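Local coordinates for DUF3845 domain-containing protein (Bacteroides thetaiotaomicron VPI-5482, PDB 3GF6), which is of unknown function but is a bacterial lipoprotein of all-beta fold, probably related to the C1q/TNF-like proteins, at residues A46-D51 with G55-M60; M85-G88 with Y94-E97; E97-I102 with S140-Y145; E152-K157 with S181-S186. One frame throughout, in Å; residues are numbered along the deposited sequence. Where two conformers were deposited one is given.

Interaction 1 of 4, residues A46-D51 with G55-M60; sequences AQYPND and GKLTFM
Tyr48 and Thr58 make the polar part of this contact. The backbone N-H of Thr58 gives a hydrogen bond to Tyr48 OH, 3.0 Å from Thr58 N to that oxygen, moderately bent at 147°. The same hydroxyl is hydrogen-bonded to Ser86 OG, so this buried phenol oxygen has two partners. Thr58 OG1 turns instead to Asn195 OD1. A second polar approach involves the ring itself: Lys56 O lies in the plane of the Tyr48 ring, at its edge, 3.3 Å from CE2. A chi1 of -76° places Tyr48 CG beside its own backbone N, and the ring swings from there to the strand backbone, which its stem does not aim at.

The apolar part is built on Ala46, whose CB stands 4.0 Å from Leu57 CD1 and also touches Phe59 CE2. Leu57 extends its other branch against the loop backbone, with CD2 3.7 Å from Gln47 CA. Met85 and Val205 add further cover on Ala46. The touching parts run 109° apart, so the chain crosses over strand 56-62 instead of pairing with it. Strand 40-46 belongs to one sheet and strand 56-62 to the other; the loop between them, with a type II beta turn from Tyr48 to Asp51, is a sheet-to-sheet connection at the end of a beta sandwich, consistent with a jelly-roll-like fold.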
loop_
_atom_site.group_PDB
_atom_site.type_symbol
_atom_site.label_atom_id
_atom_site.label_comp_id
_atom_site.label_asym_id
_atom_site.label_seq_id
_atom_site.Cartn_x
_atom_site.Cartn_y
_atom_site.Cartn_z
ATOM N N ALA A 46 16.254 1.649 -6.040
ATOM C CA ALA A 46 16.290 1.166 -4.678
ATOM C C ALA A 46 17.715 0.747 -4.314
ATOM O O ALA A 46 18.379 -0.019 -5.044
ATOM C CB ALA A 46 15.308 0.026 -4.478
ATOM N N GLN A 47 18.196 1.307 -3.210
ATOM C CA GLN A 47 19.442 0.976 -2.597
ATOM C C GLN A 47 19.515 1.523 -1.170
ATOM O O GLN A 47 18.844 2.506 -0.839
ATOM C CB GLN A 47 20.631 1.519 -3.422
ATOM C CG GLN A 47 20.758 3.011 -3.453
ATOM C CD GLN A 47 21.989 3.494 -4.275
ATOM O OE1 GLN A 47 23.045 2.867 -4.284
ATOM N NE2 GLN A 47 21.829 4.602 -4.972
ATOM N N TYR A 48 20.354 0.900 -0.347
ATOM C CA TYR A 48 20.572 1.368 0.996
ATOM C C TYR A 48 21.729 2.358 1.038
ATOM O O TYR A 48 22.844 2.016 0.653
ATOM C CB TYR A 48 20.901 0.177 1.928
ATOM C CG TYR A 48 19.681 -0.626 2.280
ATOM C CD1 TYR A 48 18.690 -0.090 3.094
ATOM C CD2 TYR A 48 19.499 -1.888 1.766
ATOM C CE1 TYR A 48 17.572 -0.836 3.374
ATOM C CE2 TYR A 48 18.426 -2.644 2.065
ATOM C CZ TYR A 48 17.436 -2.116 2.849
ATOM O OH TYR A 48 16.301 -2.850 3.140
ATOM N N PRO A 49 21.478 3.577 1.552
ATOM C CA PRO A 49 22.627 4.432 1.771
ATOM C C PRO A 49 23.505 3.866 2.882
ATOM O O PRO A 49 23.027 3.140 3.759
ATOM C CB PRO A 49 22.035 5.774 2.177
ATOM C CG PRO A 49 20.530 5.620 2.095
ATOM C CD PRO A 49 20.244 4.162 2.101
ATOM N N ASN A 50 24.785 4.118 2.727
ATOM C CA ASN A 50 25.808 3.833 3.726
ATOM C C ASN A 50 26.147 2.369 3.923
ATOM O O ASN A 50 26.979 2.067 4.785
ATOM C CB ASN A 50 25.417 4.484 5.077
ATOM C CG ASN A 50 25.424 6.012 5.000
ATOM O OD1 ASN A 50 26.207 6.587 4.244
ATOM N ND2 ASN A 50 24.611 6.664 5.813
ATOM N N ASP A 51 25.547 1.479 3.125
ATOM C CA ASP A 51 25.800 0.033 3.242
ATOM C C ASP A 51 25.730 -0.610 1.839
ATOM O O ASP A 51 24.665 -0.764 1.262
ATOM C CB ASP A 51 24.777 -0.604 4.174
ATOM C CG ASP A 51 24.971 -2.100 4.338
ATOM O OD1 ASP A 51 25.928 -2.641 3.768
ATOM O OD2 ASP A 51 24.205 -2.716 5.101
ATOM N N GLY A 55 22.443 -7.911 -2.160
ATOM C CA GLY A 55 21.479 -9.009 -2.223
ATOM C C GLY A 55 20.075 -8.803 -1.669
ATOM O O GLY A 55 19.257 -9.721 -1.758
ATOM N N LYS A 56 19.797 -7.659 -1.067
ATOM C CA LYS A 56 18.487 -7.429 -0.455
ATOM C C LYS A 56 18.067 -5.964 -0.503
ATOM O O LYS A 56 18.858 -5.079 -0.183
ATOM C CB LYS A 56 18.555 -7.890 1.002
ATOM C CG LYS A 56 17.256 -7.931 1.753
ATOM C CD LYS A 56 17.589 -8.557 3.137
ATOM C CE LYS A 56 16.638 -8.202 4.240
ATOM N NZ LYS A 56 17.339 -8.576 5.559
ATOM N N LEU A 57 16.825 -5.741 -0.904
ATOM C CA LEU A 57 16.216 -4.402 -0.888
ATOM C C LEU A 57 14.800 -4.466 -0.312
ATOM O O LEU A 57 13.877 -4.973 -0.973
ATOM C CB LEU A 57 16.199 -3.828 -2.299
ATOM C CG LEU A 57 17.537 -3.669 -3.030
ATOM C CD1 LEU A 57 17.256 -3.432 -4.527
ATOM C CD2 LEU A 57 18.353 -2.531 -2.435
ATOM N N THR A 58 14.639 -3.914 0.882
ATOM C CA THR A 58 13.337 -3.879 1.582
ATOM C C THR A 58 12.815 -2.444 1.492
ATOM O O THR A 58 13.514 -1.490 1.905
ATOM C CB THR A 58 13.477 -4.314 3.014
ATOM O OG1 THR A 58 14.180 -5.568 3.063
ATOM C CG2 THR A 58 12.075 -4.434 3.629
ATOM N N PHE A 59 11.610 -2.271 0.935
ATOM C CA PHE A 59 11.046 -0.929 0.770
ATOM C C PHE A 59 9.563 -0.931 0.752
ATOM O O PHE A 59 8.940 -1.993 0.582
ATOM C CB PHE A 59 11.606 -0.201 -0.471
ATOM C CG PHE A 59 11.467 -0.962 -1.746
ATOM C CD1 PHE A 59 10.289 -0.941 -2.492
ATOM C CD2 PHE A 59 12.514 -1.720 -2.207
ATOM C CE1 PHE A 59 10.198 -1.719 -3.679
ATOM C CE2 PHE A 59 12.417 -2.457 -3.383
ATOM C CZ PHE A 59 11.271 -2.434 -4.119
HETATM N N MSE A 60 8.979 0.251 0.990
HETATM C CA MSE A 60 7.561 0.365 0.957
HETATM C C MSE A 60 7.125 1.497 0.032
HETATM O O MSE A 60 7.916 2.371 -0.329
HETATM C CB MSE A 60 6.970 0.516 2.374
HETATM C CG MSE A 60 7.373 1.738 3.016
HETATM SE SE MSE A 60 6.064 3.182 2.783
HETATM C CE MSE A 60 7.032 4.164 4.154
#

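Interaction 2 of 4, residues M85-G88 with Y94-E97; sequences MSLG and YPSE
Ser86 OG is gripped twice, by Tyr48 OH and by Asp91 O. A chi1 of 78° turns OG to these two partners, while the serine meets Tyr94 through its CB. That carbon sits over one face of the Tyr94 ring, 4.2 Å from the centroid and 27° off the normal, a CH-pi contact. The ring also packs on the Met85-Ser86 peptide: Tyr94 CE1 comes to 3.3 Å from Ser86 N and Tyr94 CD1 to 3.5 Å from Met85 O.

Further out, Leu87 and Pro95 lie alongside each other, running opposite ways, with Leu87 CD2 4.0 Å from Pro95 CD; the leucine is exposed, and this side of the contact is the more open one. Leu87 and Gly88 form a classic beta bulge facing Asp91. The Tyr94 ring reaches on to Thr58 and Met60 of strand 56-62. With an alanine at this position, Ser86 CB would probably lose the aromatic face it rests on, and a gap would open beside Thr58 and Met60. No polar bond joins the two segments: the ring packs on Ser86 CB and on the backbone, so the two arms of the loop are held by shape and dispersion, while Ser86 OG is taken up by Tyr48 and Asp91.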
loop_
_atom_site.group_PDB
_atom_site.type_symbol
_atom_site.label_atom_id
_atom_site.label_comp_id
_atom_site.label_asym_id
_atom_site.label_seq_id
_atom_site.Cartn_x
_atom_site.Cartn_y
_atom_site.Cartn_z
HETATM N N MSE A 85 13.046 3.348 1.342
HETATM C CA MSE A 85 13.777 2.232 1.930
HETATM C C MSE A 85 13.511 2.005 3.418
HETATM O O MSE A 85 13.256 2.950 4.178
HETATM C CB MSE A 85 15.266 2.456 1.782
HETATM C CG MSE A 85 15.766 2.628 0.340
HETATM SE SE MSE A 85 15.361 1.168 -0.863
HETATM C CE MSE A 85 16.284 -0.273 0.093
ATOM N N SER A 86 13.617 0.736 3.819
ATOM C CA SER A 86 13.595 0.378 5.234
ATOM C C SER A 86 14.832 0.913 5.909
ATOM O O SER A 86 15.744 1.468 5.263
ATOM C CB SER A 86 13.510 -1.134 5.433
ATOM O OG SER A 86 14.750 -1.761 5.242
ATOM N N LEU A 87 14.877 0.759 7.232
ATOM C CA LEU A 87 15.949 1.397 8.020
ATOM C C LEU A 87 17.346 0.855 7.688
ATOM O O LEU A 87 18.352 1.587 7.775
ATOM C CB LEU A 87 15.689 1.229 9.499
ATOM C CG LEU A 87 14.662 2.181 10.109
ATOM C CD1 LEU A 87 14.241 1.626 11.505
ATOM C CD2 LEU A 87 15.222 3.567 10.221
ATOM N N GLY A 88 17.427 -0.410 7.306
ATOM C CA GLY A 88 18.688 -0.947 6.787
ATOM C C GLY A 88 18.585 -2.348 6.231
ATOM O O GLY A 88 17.502 -2.941 6.202
ATOM N N TYR A 94 10.570 0.934 9.356
ATOM C CA TYR A 94 10.657 2.201 8.648
ATOM C C TYR A 94 10.846 3.339 9.643
ATOM O O TYR A 94 10.403 3.263 10.782
ATOM C CB TYR A 94 9.407 2.395 7.728
ATOM C CG TYR A 94 9.476 1.415 6.563
ATOM C CD1 TYR A 94 10.195 1.715 5.428
ATOM C CD2 TYR A 94 8.968 0.112 6.692
ATOM C CE1 TYR A 94 10.353 0.775 4.391
ATOM C CE2 TYR A 94 9.116 -0.827 5.690
ATOM C CZ TYR A 94 9.817 -0.498 4.532
ATOM O OH TYR A 94 9.954 -1.449 3.569
ATOM N N PRO A 95 11.550 4.393 9.228
ATOM C CA PRO A 95 11.686 5.553 10.098
ATOM C C PRO A 95 10.318 6.140 10.446
ATOM O O PRO A 95 9.407 6.150 9.608
ATOM C CB PRO A 95 12.492 6.556 9.242
ATOM C CG PRO A 95 12.508 6.044 7.906
ATOM C CD PRO A 95 12.154 4.594 7.917
ATOM N N SER A 96 10.179 6.643 11.667
ATOM C CA SER A 96 8.911 7.228 12.126
ATOM C C SER A 96 8.361 8.315 11.189
ATOM O O SER A 96 7.150 8.379 10.900
ATOM C CB SER A 96 9.067 7.779 13.547
ATOM O OG SER A 96 9.962 8.883 13.574
ATOM N N GLU A 97 9.259 9.159 10.685
ATOM C CA GLU A 97 8.886 10.204 9.758
ATOM C C GLU A 97 8.314 9.681 8.425
ATOM O O GLU A 97 7.601 10.415 7.760
ATOM C CB GLU A 97 10.066 11.150 9.470
ATOM C CG GLU A 97 10.661 11.796 10.709
ATOM C CD GLU A 97 11.718 10.941 11.401
ATOM O OE1 GLU A 97 11.915 9.773 10.998
ATOM O OE2 GLU A 97 12.407 11.467 12.327
#

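Interaction 3 of 4, residues E97-I102 with S140-Y145; sequences ESQVPI and SLFQPY
Gln99 lies across one face of the Phe142 ring, with its amide plane only 23° from the plane of the ring. The nearest part of the glutamine to the ring centre is its aliphatic shaft: Gln99 CG is 3.7 Å from the centroid and 21° off the ring normal, a CH-pi contact displaced toward the rim. Beyond CG the chain is extended, so the amide continues past CD1 and brings OE1 to 3.5 Å from Phe142 CB. On the other side of the pair, Phe142 CG is anti to its backbone N (chi1 -173°), which carries the ring out from the loop toward the glutamine.

The two ends of the amide have different partners. Gln99 NE2 is hydrogen-bonded to Tyr94 O, fixing the rotation of the group. Gln99 OE1 and Phe142 O both lie within hydrogen-bonding distance of one water, 3.0 and 2.9 Å from its oxygen; this water, in the ring plane at the edge of Phe142, cannot serve every acceptor around it at once. Replacing Phe142 by a serine would probably leave the shaft of Gln99 without the face it lies on. The contact joins the loop between strands 82-85 and 103-104 to the loop between strands 129-139 and 153-158. Both lie against strand 187-198, where Phe193 meets Phe142 edge-to-face and Asn191 touches it too.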
loop_
_atom_site.group_PDB
_atom_site.type_symbol
_atom_site.label_atom_id
_atom_site.label_comp_id
_atom_site.label_asym_id
_atom_site.label_seq_id
_atom_site.Cartn_x
_atom_site.Cartn_y
_atom_site.Cartn_z
ATOM N N GLU A 97 9.259 9.159 10.685
ATOM C CA GLU A 97 8.886 10.204 9.758
ATOM C C GLU A 97 8.314 9.681 8.425
ATOM O O GLU A 97 7.601 10.415 7.760
ATOM C CB GLU A 97 10.066 11.150 9.470
ATOM C CG GLU A 97 10.661 11.796 10.709
ATOM C CD GLU A 97 11.718 10.941 11.401
ATOM O OE1 GLU A 97 11.915 9.773 10.998
ATOM O OE2 GLU A 97 12.407 11.467 12.327
ATOM N N SER A 98 8.575 8.423 8.053
ATOM C CA SER A 98 7.975 7.870 6.843
ATOM C C SER A 98 6.676 7.120 7.074
ATOM O O SER A 98 6.048 6.700 6.100
ATOM C CB SER A 98 8.953 6.985 6.098
ATOM O OG SER A 98 10.017 7.783 5.656
ATOM N N GLN A 99 6.281 6.943 8.341
ATOM C CA GLN A 99 5.053 6.158 8.659
ATOM C C GLN A 99 3.835 7.077 8.581
ATOM O O GLN A 99 3.350 7.628 9.587
ATOM C CB GLN A 99 5.187 5.441 10.003
ATOM C CG GLN A 99 6.381 4.469 10.064
ATOM C CD GLN A 99 6.403 3.604 11.314
ATOM O OE1 GLN A 99 5.355 3.342 11.919
ATOM N NE2 GLN A 99 7.606 3.118 11.688
ATOM N N VAL A 100 3.401 7.299 7.356
ATOM C CA VAL A 100 2.504 8.408 7.038
ATOM C C VAL A 100 1.142 7.881 6.583
ATOM O O VAL A 100 1.042 7.158 5.628
ATOM C CB VAL A 100 3.107 9.304 5.954
ATOM C CG1 VAL A 100 2.098 10.414 5.560
ATOM C CG2 VAL A 100 4.442 9.900 6.464
ATOM N N PRO A 101 0.077 8.282 7.294
ATOM C CA PRO A 101 -1.269 7.834 6.948
ATOM C C PRO A 101 -1.844 8.523 5.681
ATOM O O PRO A 101 -1.525 9.662 5.401
ATOM C CB PRO A 101 -2.081 8.261 8.152
ATOM C CG PRO A 101 -1.336 9.376 8.750
ATOM C CD PRO A 101 0.111 9.176 8.447
ATOM N N ILE A 102 -2.703 7.824 4.957
ATOM C CA ILE A 102 -3.395 8.389 3.814
ATOM C C ILE A 102 -4.446 9.386 4.296
ATOM O O ILE A 102 -4.754 10.355 3.601
ATOM C CB ILE A 102 -3.984 7.245 2.915
ATOM C CG1 ILE A 102 -4.400 7.790 1.557
ATOM C CG2 ILE A 102 -5.192 6.531 3.595
ATOM C CD1 ILE A 102 -4.829 6.692 0.538
ATOM N N SER A 140 -5.235 0.508 10.312
ATOM C CA SER A 140 -5.147 1.643 11.244
ATOM C C SER A 140 -3.793 1.716 11.981
ATOM O O SER A 140 -3.644 2.543 12.840
ATOM C CB SER A 140 -6.322 1.609 12.213
ATOM O OG SER A 140 -6.147 0.531 13.104
ATOM N N LEU A 141 -2.850 0.803 11.671
ATOM C CA LEU A 141 -1.458 0.825 12.143
ATOM C C LEU A 141 -0.533 0.694 10.935
ATOM O O LEU A 141 -0.957 0.173 9.902
ATOM C CB LEU A 141 -1.194 -0.337 13.096
ATOM C CG LEU A 141 -2.047 -0.314 14.372
ATOM C CD1 LEU A 141 -1.828 -1.597 15.160
ATOM C CD2 LEU A 141 -1.716 0.948 15.221
ATOM N N PHE A 142 0.704 1.156 11.083
ATOM C CA PHE A 142 1.731 1.008 10.066
ATOM C C PHE A 142 2.544 -0.265 10.290
ATOM O O PHE A 142 3.140 -0.445 11.343
ATOM C CB PHE A 142 2.655 2.256 10.046
ATOM C CG PHE A 142 3.623 2.253 8.922
ATOM C CD1 PHE A 142 4.805 1.549 8.995
ATOM C CD2 PHE A 142 3.285 2.885 7.703
ATOM C CE1 PHE A 142 5.678 1.495 7.892
ATOM C CE2 PHE A 142 4.153 2.853 6.603
ATOM C CZ PHE A 142 5.350 2.155 6.704
ATOM N N GLN A 143 2.573 -1.125 9.275
ATOM C CA GLN A 143 3.292 -2.406 9.283
ATOM C C GLN A 143 3.130 -3.236 10.583
ATOM O O GLN A 143 4.111 -3.719 11.126
ATOM C CB GLN A 143 4.768 -2.210 8.928
ATOM C CG GLN A 143 5.398 -3.442 8.251
ATOM C CD GLN A 143 6.863 -3.320 7.942
ATOM O OE1 GLN A 143 7.603 -2.522 8.548
ATOM N NE2 GLN A 143 7.295 -4.086 7.005
ATOM N N PRO A 144 1.875 -3.428 11.069
ATOM C CA PRO A 144 1.727 -4.331 12.213
ATOM C C PRO A 144 2.081 -5.750 11.781
ATOM O O PRO A 144 1.723 -6.161 10.678
ATOM C CB PRO A 144 0.231 -4.241 12.540
ATOM C CG PRO A 144 -0.421 -3.934 11.193
ATOM C CD PRO A 144 0.568 -2.977 10.541
ATOM N N TYR A 145 2.772 -6.500 12.629
ATOM C CA TYR A 145 3.263 -7.806 12.203
ATOM C C TYR A 145 3.139 -8.851 13.295
ATOM O O TYR A 145 3.539 -8.624 14.438
ATOM C CB TYR A 145 4.720 -7.727 11.770
ATOM C CG TYR A 145 5.122 -8.947 10.993
ATOM C CD1 TYR A 145 5.720 -10.047 11.607
ATOM C CD2 TYR A 145 4.847 -9.025 9.641
ATOM C CE1 TYR A 145 6.076 -11.188 10.862
ATOM C CE2 TYR A 145 5.188 -10.165 8.897
ATOM C CZ TYR A 145 5.799 -11.236 9.518
ATOM O OH TYR A 145 6.133 -12.342 8.773
HETATM O O HOH W 1 5.782 0.342 12.193
#

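Interaction 4 of 4, residues E152-K157 with S181-S186; sequences EVFMCK and SDLSFS
Phe154 and Leu183 form the tight part of this contact. One methyl of the leucine, CD2, sits over a face of the Phe154 ring, 4.1 Å from the centroid and 21° off the normal, which makes it a CH-pi contact offset toward the rim. Its closest ring atom is Phe154 CD1, at 3.9 Å, while the second methyl, Leu183 CD1, comes to 4.1 Å from Phe154 CD2. The opposite face is covered by the chain just before its strand: Glu152 O stands 3.7 Å above the ring plane, over its centre. Phe154 is thus sandwiched between a methyl group and a carbonyl oxygen, and Tyr178 and Leu188 pack around it as well. At the ring edge Ser184 O makes a close approach near the ring plane, 3.5 Å from Phe154 CZ. With chi1 at -58°, Phe154 CG lies beside the backbone N, and its stem is aimed at the 181-186 segment.

Elsewhere the packing thins. Phe185 adds a single looser touch, CD2 to Phe154 CE2 at 4.2 Å, the two side chains crossing at about a right angle; the Phe185 ring stacks on Tyr112. The Ser184 side chain is exposed, and an ethanediol molecule, probably from the crystallisation liquor, lies nearby.

Both segments carry irregular strand geometry. Phe154 and Met155 form a classic beta bulge opposite Leu138, and Asp182 and Leu183 a G1 bulge opposite Tyr112. Strands 153-158 and 171-183 belong to different sheets, so an aromatic ring packed against leucine here is sheet-to-sheet packing near the strand ends, as in a beta sandwich.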
loop_
_atom_site.group_PDB
_atom_site.type_symbol
_atom_site.label_atom_id
_atom_site.label_comp_id
_atom_site.label_asym_id
_atom_site.label_seq_id
_atom_site.Cartn_x
_atom_site.Cartn_y
_atom_site.Cartn_z
ATOM N N GLU A 152 -6.716 -4.329 13.652
ATOM C CA GLU A 152 -6.380 -3.062 12.998
ATOM C C GLU A 152 -6.067 -3.180 11.509
ATOM O O GLU A 152 -6.020 -2.168 10.777
ATOM C CB GLU A 152 -5.168 -2.440 13.698
ATOM C CG GLU A 152 -5.446 -1.921 15.102
ATOM C CD GLU A 152 -5.377 -2.941 16.209
ATOM O OE1 GLU A 152 -4.978 -4.109 15.960
ATOM O OE2 GLU A 152 -5.714 -2.525 17.353
ATOM N N VAL A 153 -5.828 -4.400 11.063
ATOM C CA VAL A 153 -5.621 -4.677 9.642
ATOM C C VAL A 153 -6.968 -4.929 8.977
ATOM O O VAL A 153 -7.689 -5.894 9.307
ATOM C CB VAL A 153 -4.634 -5.842 9.430
ATOM C CG1 VAL A 153 -4.615 -6.271 7.971
ATOM C CG2 VAL A 153 -3.226 -5.391 9.798
ATOM N N PHE A 154 -7.316 -4.027 8.059
ATOM C CA PHE A 154 -8.632 -4.036 7.391
ATOM C C PHE A 154 -8.587 -4.839 6.077
ATOM O O PHE A 154 -9.539 -5.532 5.721
ATOM C CB PHE A 154 -9.126 -2.600 7.126
ATOM C CG PHE A 154 -9.249 -1.742 8.375
ATOM C CD1 PHE A 154 -9.647 -2.282 9.590
ATOM C CD2 PHE A 154 -8.881 -0.388 8.336
ATOM C CE1 PHE A 154 -9.732 -1.481 10.736
ATOM C CE2 PHE A 154 -8.956 0.402 9.473
ATOM C CZ PHE A 154 -9.379 -0.143 10.666
HETATM N N MSE A 155 -7.463 -4.719 5.358
HETATM C CA MSE A 155 -7.260 -5.409 4.095
HETATM C C MSE A 155 -5.795 -5.753 4.005
HETATM O O MSE A 155 -4.908 -4.911 4.226
HETATM C CB MSE A 155 -7.652 -4.560 2.872
HETATM C CG MSE A 155 -7.711 -5.338 1.549
HETATM SE SE MSE A 155 -7.324 -4.233 -0.002
HETATM C CE MSE A 155 -5.391 -3.945 0.249
ATOM N N CYS A 156 -5.528 -7.004 3.679
ATOM C CA CYS A 156 -4.154 -7.446 3.460
ATOM C C CYS A 156 -4.175 -8.466 2.333
ATOM O O CYS A 156 -4.775 -9.528 2.470
ATOM C CB CYS A 156 -3.551 -8.065 4.739
ATOM S SG CYS A 156 -1.809 -8.508 4.553
ATOM N N LYS A 157 -3.534 -8.131 1.227
ATOM C CA LYS A 157 -3.466 -8.986 0.048
ATOM C C LYS A 157 -2.022 -9.116 -0.403
ATOM O O LYS A 157 -1.391 -8.148 -0.884
ATOM C CB LYS A 157 -4.372 -8.503 -1.093
ATOM C CG LYS A 157 -5.873 -8.677 -0.789
ATOM C CD LYS A 157 -6.754 -7.975 -1.776
ATOM C CE LYS A 157 -8.229 -7.957 -1.271
ATOM N NZ LYS A 157 -8.900 -9.290 -1.034
ATOM N N SER A 181 -17.194 -1.491 5.420
ATOM C CA SER A 181 -17.744 -0.443 6.236
ATOM C C SER A 181 -17.471 -0.662 7.735
ATOM O O SER A 181 -16.795 -1.605 8.102
ATOM C CB SER A 181 -19.262 -0.404 5.976
ATOM O OG SER A 181 -19.885 -1.587 6.454
ATOM N N ASP A 182 -18.044 0.212 8.562
ATOM C CA ASP A 182 -18.007 0.120 10.022
ATOM C C ASP A 182 -16.572 0.101 10.573
ATOM O O ASP A 182 -16.279 -0.610 11.551
ATOM C CB ASP A 182 -18.741 -1.134 10.535
ATOM C CG ASP A 182 -20.182 -1.217 10.070
ATOM O OD1 ASP A 182 -20.835 -0.141 9.842
ATOM O OD2 ASP A 182 -20.668 -2.380 9.967
ATOM N N LEU A 183 -15.687 0.880 9.954
ATOM C CA LEU A 183 -14.308 0.917 10.389
ATOM C C LEU A 183 -14.062 2.083 11.353
ATOM O O LEU A 183 -14.641 3.158 11.181
ATOM C CB LEU A 183 -13.396 1.036 9.193
ATOM C CG LEU A 183 -13.558 -0.009 8.088
ATOM C CD1 LEU A 183 -12.620 0.364 6.912
ATOM C CD2 LEU A 183 -13.286 -1.430 8.652
ATOM N N SER A 184 -13.211 1.832 12.354
ATOM C CA SER A 184 -12.781 2.842 13.332
ATOM C C SER A 184 -11.267 3.010 13.234
ATOM O O SER A 184 -10.516 2.037 13.161
ATOM C CB SER A 184 -13.151 2.441 14.767
ATOM O OG SER A 184 -14.556 2.362 14.951
ATOM N N PHE A 185 -10.809 4.251 13.214
ATOM C CA PHE A 185 -9.381 4.524 13.280
ATOM C C PHE A 185 -9.042 5.938 13.682
ATOM O O PHE A 185 -9.823 6.867 13.411
ATOM C CB PHE A 185 -8.696 4.233 11.945
ATOM C CG PHE A 185 -9.278 5.004 10.768
ATOM C CD1 PHE A 185 -8.881 6.324 10.496
ATOM C CD2 PHE A 185 -10.185 4.389 9.910
ATOM C CE1 PHE A 185 -9.408 7.002 9.425
ATOM C CE2 PHE A 185 -10.707 5.080 8.839
ATOM C CZ PHE A 185 -10.311 6.380 8.589
ATOM N N SER A 186 -7.831 6.097 14.230
ATOM C CA SER A 186 -7.204 7.400 14.409
ATOM C C SER A 186 -6.580 7.842 13.116
ATOM O O SER A 186 -6.775 8.958 12.664
ATOM C CB SER A 186 -6.165 7.378 15.548
ATOM O OG SER A 186 -5.338 8.528 15.522
#

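Overall arrangement
Interactions 1 and 4 each join the two sheets of the sandwich, on opposite sides of the chain's centre, with centres 29 Å apart and no touch between them. Interaction 1 is buried and mixes a gripped hydroxyl with apolar packing; interaction 4 is aromatic and aliphatic, buried at its centre and more exposed on its Ser184 side. Interactions 2 and 3 belong to the loops over the sheet that holds strands 56-62 and 187-198, the first partly buried, the second at the surface and served by a water. One probable backbone hydrogen bond each ties interaction 1 to 2 and 3 to 4; Tyr94 O with Gln99 NE2 links 2 to 3, and Met60 packs on Phe142 between 1 and 3.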